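Local coordinates for hydroxyethylphosphonate dioxygenase (PDB 6B9R), which probably converts 2-hydroxyethylphosphonate to hydroxymethylphosphonate by an iron-dependent, dioxygen-using cleavage of its carbon-carbon bond, at residues S244-A248 and R249-V253. Residues are numbered along the deposited sequence; the frame is centred on the assembly and turned at random.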
# COMPACT_ATOMS: atom_id res chain seq x y z
N SER A 244 -8.73 13.89 -11.42
CA SER A 244 -7.62 13.71 -10.49
C SER A 244 -6.31 13.44 -11.22
O SER A 244 -5.25 13.97 -10.83
CB SER A 244 -7.94 12.58 -9.51
OG SER A 244 -6.91 12.42 -8.56
N VAL A 245 -6.34 12.62 -12.28
CA VAL A 245 -5.11 12.35 -13.02
C VAL A 245 -4.69 13.59 -13.80
O VAL A 245 -3.49 13.88 -13.92
CB VAL A 245 -5.30 11.12 -13.93
CG1 VAL A 245 -4.01 10.82 -14.71
CG2 VAL A 245 -5.68 9.90 -13.09
N MET A 246 -5.65 14.34 -14.34
CA MET A 246 -5.30 15.59 -15.00
C MET A 246 -4.60 16.55 -14.04
O MET A 246 -3.58 17.15 -14.38
CB MET A 246 -6.54 16.24 -15.61
CG MET A 246 -7.11 15.49 -16.80
SD MET A 246 -8.65 16.24 -17.39
CE MET A 246 -8.04 17.81 -17.99
N ALA A 247 -5.14 16.70 -12.83
CA ALA A 247 -4.49 17.55 -11.84
C ALA A 247 -3.10 17.03 -11.48
O ALA A 247 -2.18 17.82 -11.25
CB ALA A 247 -5.37 17.68 -10.59
N ALA A 248 -2.94 15.70 -11.42
CA ALA A 248 -1.64 15.14 -11.06
C ALA A 248 -0.58 15.42 -12.13
O ALA A 248 0.60 15.54 -11.81
CB ALA A 248 -1.75 13.63 -10.84
N ARG A 249 -1.00 15.50 -13.39
CA ARG A 249 -0.13 15.84 -14.51
C ARG A 249 -0.04 17.35 -14.76
O ARG A 249 0.82 17.77 -15.54
CB ARG A 249 -0.63 15.17 -15.78
CG ARG A 249 -0.43 13.67 -15.80
CD ARG A 249 1.04 13.28 -15.75
NE ARG A 249 1.15 11.84 -15.89
CZ ARG A 249 1.22 10.99 -14.87
NH1 ARG A 249 1.27 11.44 -13.62
NH2 ARG A 249 1.26 9.69 -15.12
N LEU A 250 -0.89 18.15 -14.11
CA LEU A 250 -0.94 19.59 -14.35
C LEU A 250 -1.20 19.87 -15.83
O LEU A 250 -0.64 20.80 -16.42
CB LEU A 250 0.34 20.28 -13.87
CG LEU A 250 0.30 20.61 -12.38
CD1 LEU A 250 1.64 21.07 -11.86
CD2 LEU A 250 -0.76 21.67 -12.13
N THR A 251 -2.04 19.04 -16.44
CA THR A 251 -2.43 19.27 -17.81
C THR A 251 -3.74 20.07 -17.80
O THR A 251 -4.29 20.39 -16.75
CB THR A 251 -2.57 17.95 -18.58
OG1 THR A 251 -2.74 18.23 -19.97
CG2 THR A 251 -3.77 17.17 -18.08
N THR A 252 -4.21 20.41 -18.99
CA THR A 252 -5.41 21.21 -19.17
C THR A 252 -6.33 20.47 -20.13
O THR A 252 -5.91 19.53 -20.80
CB THR A 252 -5.08 22.60 -19.72
OG1 THR A 252 -4.63 22.47 -21.07
CG2 THR A 252 -3.96 23.24 -18.90
N VAL A 253 -7.59 20.90 -20.20
CA VAL A 253 -8.54 20.26 -21.11
C VAL A 253 -8.06 20.35 -22.55
O VAL A 253 -8.10 19.36 -23.30
CB VAL A 253 -9.94 20.88 -20.95
CG1 VAL A 253 -10.83 20.47 -22.13
CG2 VAL A 253 -10.57 20.40 -19.66
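M246 and T251 meet where helix 238-249 stops and the chain turns toward helix 253-260. The backbone bonds come first. R249 N donates to V245 O at 3.0 Å, in the i to i+4 pattern of the helix, and more weakly to M246 O. T251 N then reaches back to M246 O at 3.2 Å, with an N-H...O angle of 157°. A weaker bond of 3.2 Å joins L250 N to A247 O. L250 has positive phi (57°), which lets the chain turn so that T251 N faces back to M246 O.

The apolar contacts follow the same turn. T251 CG2 rests against M246, 3.8 Å from CB. The methionine chain runs on from there and bends at chi3 (66°). This brings M246 CE close to the start of the next helix, 3.8 Å from V253 N and 4.0 Å from V253 CG2. Both M246 and T251 also pack on L256 of helix 253-260, which ties the turn to the helix it leads to.

R249 CG lies 3.6 Å from V245 O, placed beside the backbone N by chi1. The chain then bends at chi2. Its guanidinium group bonds to P340 O and T343 OG1 of the second subunit, and weakly to L289 O and G290 O of its own chain. A247 O and A248 O accept from R418 NH1 of the second subunit, so the helix end forms part of the dimer interface. T252 OG1 caps E255 N at the start of the next helix.

The paired bonds around L250, its C-prime residue, make a Schellman motif. Here it ends one helix just before an N-cap starts the next, within the Cro/C1-type helix-turn-helix domain.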